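Local coordinates for protein enoyl CoA hydratase/isomerase (Crotonase) (Legionella pneumophila subsp. pneumophila, PDB 3I47) that probably acts as an enoyl-CoA hydratase or isomerase of the crotonase family, hydrating or isomerising the double bond of enoyl-CoA thioesters, at residues Lys100-Phe111 against Cys121-Phe132. Sequence-based numbering, arbitrary orientation.
Sequences KPTIAMVQGAAF and CDIAIASTSARF
Thr102 and Asp122 grip each other where the two strands begin. Thr102 N donates to Asp122 OD2 at 3.0 Å, reaching it from above the carboxylate plane. In return Asp122 N donates to Thr102 OG1 at 2.9 Å. With chi1 at 54°, OG1 sits between its own backbone N and carbonyl carbon, which presents it to that N-H. A water also bonds to OG1. Asp122 OD2 has a second partner in a salt bridge with Lys212.

From here strands 102-106 and 123-127 run parallel, 18° apart. Ala104 bonds to both sides of Ala124: its N reaches Ile123 O at 2.8 Å, and its O accepts from Ile125 N. Val106 repeats the pattern with Ile125 O and Ser127 N. On one face Ile103 lies alongside Ile123, and its CG2 meets Ile125 CD1 at 3.8 Å. On the other, Ala104 CB rests on Cys121 SG.

The pairing then breaks. Between Val106 and Ala109 the register shifts by two; segment 121-132 makes a type I turn from Ser127 to Ala130 there. On segment 100-111, Gln107 and Gly108 fill the gap, Gly108 at positive phi; a water links its N to Ser127 OG. A second parallel ladder follows. Arg131 N donates to Gly108 O from above the carbonyl plane, and Ala110 N bonds to Arg131 O. Phe132 CZ packs on Val106 CG1 at 3.9 Å, while Ala110 CB lies against the same ring, so the Phe132 ring joins the two ladders. In one of its two conformers, Arg131 reaches Phe111 and Ala109.

Strands 102-106 and 109-111 and helix 113-120 lead to strand 123-127, consistent with the repeated beta-beta-alpha spiral of the crotonase fold. Strand 102-106 lies between strands 51-56 and 123-127, and strand 182-184 follows beyond. Helix 189-201 packs over Met105 and Ile125 through Leu189. The second ladder belongs to a small sheet with strand 168-170.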
loop_
_atom_site.group_PDB
_atom_site.type_symbol
_atom_site.label_atom_id
_atom_site.label_comp_id
_atom_site.label_asym_id
_atom_site.label_seq_id
_atom_site.Cartn_x
_atom_site.Cartn_y
_atom_site.Cartn_z
ATOM N N LYS A 100 -8.525 6.908 0.710
ATOM C CA LYS A 100 -9.122 5.566 0.644
ATOM C C LYS A 100 -8.141 4.493 1.141
ATOM O O LYS A 100 -6.914 4.647 1.001
ATOM C CB LYS A 100 -9.531 5.242 -0.800
ATOM C CG LYS A 100 -10.441 6.298 -1.407
ATOM C CD LYS A 100 -10.765 6.009 -2.853
ATOM C CE LYS A 100 -11.680 7.105 -3.359
ATOM N NZ LYS A 100 -12.141 6.902 -4.755
ATOM N N PRO A 101 -8.669 3.390 1.709
ATOM C CA PRO A 101 -7.799 2.273 2.123
ATOM C C PRO A 101 -6.991 1.724 0.960
ATOM O O PRO A 101 -7.516 1.564 -0.149
ATOM C CB PRO A 101 -8.779 1.200 2.593
ATOM C CG PRO A 101 -10.033 1.955 2.942
ATOM C CD PRO A 101 -10.087 3.165 2.060
ATOM N N THR A 102 -5.718 1.447 1.220
ATOM C CA THR A 102 -4.822 0.863 0.214
ATOM C C THR A 102 -4.259 -0.468 0.704
ATOM O O THR A 102 -3.885 -0.607 1.876
ATOM C CB THR A 102 -3.663 1.805 -0.111
ATOM O OG1 THR A 102 -2.995 2.171 1.097
ATOM C CG2 THR A 102 -4.165 3.062 -0.814
ATOM N N ILE A 103 -4.193 -1.438 -0.203
ATOM C CA ILE A 103 -3.768 -2.801 0.136
ATOM C C ILE A 103 -2.752 -3.250 -0.895
ATOM O O ILE A 103 -3.012 -3.132 -2.102
ATOM C CB ILE A 103 -4.953 -3.791 0.106
ATOM C CG1 ILE A 103 -5.964 -3.433 1.195
ATOM C CG2 ILE A 103 -4.466 -5.240 0.280
ATOM C CD1 ILE A 103 -7.295 -4.141 1.032
ATOM N N ALA A 104 -1.614 -3.756 -0.426
ATOM C CA ALA A 104 -0.632 -4.423 -1.314
ATOM C C ALA A 104 -0.741 -5.934 -1.174
ATOM O O ALA A 104 -0.797 -6.442 -0.051
ATOM C CB ALA A 104 0.788 -3.977 -0.975
ATOM N N MET A 105 -0.770 -6.647 -2.300
ATOM C CA MET A 105 -0.923 -8.102 -2.308
ATOM C C MET A 105 0.371 -8.647 -2.904
ATOM O O MET A 105 0.661 -8.397 -4.084
ATOM C CB MET A 105 -2.142 -8.505 -3.164
ATOM C CG MET A 105 -2.335 -10.005 -3.356
ATOM S SD MET A 105 -3.715 -10.477 -4.474
ATOM C CE MET A 105 -2.832 -11.488 -5.643
ATOM N N VAL A 106 1.153 -9.349 -2.085
ATOM C CA VAL A 106 2.527 -9.699 -2.464
ATOM C C VAL A 106 2.756 -11.209 -2.553
ATOM O O VAL A 106 2.633 -11.926 -1.543
ATOM C CB VAL A 106 3.532 -9.121 -1.440
ATOM C CG1 VAL A 106 4.967 -9.466 -1.836
ATOM C CG2 VAL A 106 3.353 -7.604 -1.296
ATOM N N GLN A 107 3.116 -11.666 -3.753
ATOM C CA GLN A 107 3.546 -13.041 -3.997
ATOM C C GLN A 107 5.024 -13.035 -4.403
ATOM O O GLN A 107 5.528 -12.053 -4.963
ATOM C CB GLN A 107 2.695 -13.683 -5.104
ATOM C CG GLN A 107 3.231 -13.534 -6.567
ATOM C CD GLN A 107 3.080 -12.134 -7.193
ATOM O OE1 GLN A 107 2.730 -11.143 -6.525
ATOM N NE2 GLN A 107 3.351 -12.051 -8.505
ATOM N N GLY A 108 5.718 -14.129 -4.124
ATOM C CA GLY A 108 7.119 -14.240 -4.558
ATOM C C GLY A 108 8.004 -13.118 -4.033
ATOM O O GLY A 108 7.790 -12.591 -2.935
ATOM N N ALA A 109 8.996 -12.738 -4.827
ATOM C CA ALA A 109 9.963 -11.720 -4.404
ATOM C C ALA A 109 9.419 -10.303 -4.505
ATOM O O ALA A 109 8.816 -9.932 -5.520
ATOM C CB ALA A 109 11.243 -11.845 -5.221
ATOM N N ALA A 110 9.641 -9.523 -3.442
ATOM C CA ALA A 110 9.412 -8.076 -3.445
ATOM C C ALA A 110 10.722 -7.463 -2.991
ATOM O O ALA A 110 10.968 -7.321 -1.789
ATOM C CB ALA A 110 8.254 -7.685 -2.506
ATOM N N PHE A 111 11.590 -7.181 -3.963
ATOM C CA PHE A 111 12.955 -6.731 -3.687
ATOM C C PHE A 111 13.109 -5.277 -4.112
ATOM O O PHE A 111 12.798 -4.928 -5.255
ATOM C CB PHE A 111 13.973 -7.605 -4.442
ATOM C CG PHE A 111 14.070 -9.046 -3.948
ATOM C CD1 PHE A 111 13.432 -9.476 -2.781
ATOM C CD2 PHE A 111 14.821 -9.970 -4.673
ATOM C CE1 PHE A 111 13.547 -10.806 -2.347
ATOM C CE2 PHE A 111 14.946 -11.298 -4.249
ATOM C CZ PHE A 111 14.304 -11.714 -3.083
ATOM N N CYS A 121 1.498 1.247 1.463
ATOM C CA CYS A 121 0.077 0.898 1.566
ATOM C C CYS A 121 -0.328 0.771 3.035
ATOM O O CYS A 121 0.510 0.510 3.898
ATOM C CB CYS A 121 -0.212 -0.412 0.842
ATOM S SG CYS A 121 -0.150 -0.246 -0.965
ATOM N N ASP A 122 -1.617 0.937 3.310
ATOM C CA ASP A 122 -2.103 0.775 4.692
ATOM C C ASP A 122 -1.910 -0.660 5.174
ATOM O O ASP A 122 -1.577 -0.897 6.341
ATOM C CB ASP A 122 -3.595 1.079 4.819
ATOM C CG ASP A 122 -3.949 2.505 4.490
ATOM O OD1 ASP A 122 -3.215 3.441 4.882
ATOM O OD2 ASP A 122 -5.005 2.672 3.851
ATOM N N ILE A 123 -2.164 -1.603 4.273
ATOM C CA ILE A 123 -2.236 -3.018 4.609
ATOM C C ILE A 123 -1.464 -3.788 3.551
ATOM O O ILE A 123 -1.575 -3.476 2.367
ATOM C CB ILE A 123 -3.692 -3.532 4.606
ATOM C CG1 ILE A 123 -4.542 -2.795 5.653
ATOM C CG2 ILE A 123 -3.741 -5.051 4.827
ATOM C CD1 ILE A 123 -6.059 -2.887 5.362
ATOM N N ALA A 124 -0.682 -4.777 3.972
ATOM C CA ALA A 124 -0.033 -5.672 3.025
ATOM C C ALA A 124 -0.358 -7.115 3.388
ATOM O O ALA A 124 -0.364 -7.492 4.570
ATOM C CB ALA A 124 1.500 -5.423 2.956
ATOM N N ILE A 125 -0.673 -7.898 2.360
ATOM C CA ILE A 125 -1.047 -9.292 2.486
ATOM C C ILE A 125 -0.025 -10.069 1.672
ATOM O O ILE A 125 0.181 -9.760 0.489
ATOM C CB ILE A 125 -2.453 -9.532 1.888
ATOM C CG1 ILE A 125 -3.523 -8.696 2.622
ATOM C CG2 ILE A 125 -2.805 -11.037 1.934
ATOM C CD1 ILE A 125 -4.897 -8.657 1.910
ATOM N N ALA A 126 0.626 -11.052 2.292
ATOM C CA ALA A 126 1.648 -11.841 1.608
ATOM C C ALA A 126 1.253 -13.304 1.531
ATOM O O ALA A 126 0.610 -13.831 2.454
ATOM C CB ALA A 126 2.978 -11.699 2.323
ATOM N N SER A 127 1.626 -13.957 0.435
ATOM C CA SER A 127 1.561 -15.411 0.367
ATOM C C SER A 127 2.689 -15.978 1.239
ATOM O O SER A 127 3.683 -15.292 1.519
ATOM C CB SER A 127 1.719 -15.878 -1.083
ATOM O OG SER A 127 2.968 -15.446 -1.564
ATOM N N THR A 128 2.533 -17.222 1.681
ATOM C CA THR A 128 3.523 -17.829 2.578
ATOM C C THR A 128 4.912 -17.893 1.936
ATOM O O THR A 128 5.927 -17.866 2.642
ATOM C CB THR A 128 3.095 -19.248 3.024
ATOM O OG1 THR A 128 2.902 -20.074 1.876
ATOM C CG2 THR A 128 1.801 -19.194 3.821
ATOM N N SER A 129 4.951 -17.952 0.612
ATOM C CA SER A 129 6.216 -18.068 -0.119
ATOM C C SER A 129 6.854 -16.720 -0.489
ATOM O O SER A 129 7.933 -16.700 -1.100
ATOM C CB SER A 129 6.030 -18.939 -1.369
ATOM O OG SER A 129 5.792 -20.289 -1.011
ATOM N N ALA A 130 6.212 -15.605 -0.125
ATOM C CA ALA A 130 6.748 -14.261 -0.419
ATOM C C ALA A 130 8.071 -14.006 0.308
ATOM O O ALA A 130 8.289 -14.526 1.405
ATOM C CB ALA A 130 5.733 -13.180 -0.059
ATOM N N ARG A 131 8.960 -13.243 -0.331
ATOM C CA ARG A 131 10.235 -12.873 0.286
ATOM C C ARG A 131 10.511 -11.410 0.010
ATOM O O ARG A 131 10.085 -10.862 -1.009
ATOM C CB ARG A 131 11.412 -13.710 -0.229
ATOM C CG ARG A 131 11.254 -15.211 -0.108
ATOM C CD ARG A 131 11.077 -15.782 -1.490
ATOM N NE ARG A 131 12.032 -15.172 -2.411
ATOM C CZ ARG A 131 12.114 -15.432 -3.712
ATOM N NH1 ARG A 131 13.031 -14.817 -4.445
ATOM N NH2 ARG A 131 11.301 -16.312 -4.280
ATOM N N PHE A 132 11.210 -10.768 0.942
ATOM C CA PHE A 132 11.466 -9.333 0.854
ATOM C C PHE A 132 12.946 -9.042 1.010
ATOM O O PHE A 132 13.668 -9.808 1.638
ATOM C CB PHE A 132 10.710 -8.610 1.978
ATOM C CG PHE A 132 9.215 -8.740 1.881
ATOM C CD1 PHE A 132 8.574 -9.863 2.396
ATOM C CD2 PHE A 132 8.455 -7.727 1.286
ATOM C CE1 PHE A 132 7.166 -9.978 2.303
ATOM C CE2 PHE A 132 7.063 -7.834 1.191
ATOM C CZ PHE A 132 6.431 -8.952 1.714
HETATM O O HOH W 1 -2.621 4.844 1.925
HETATM O O HOH W 2 4.607 -16.658 -3.118
#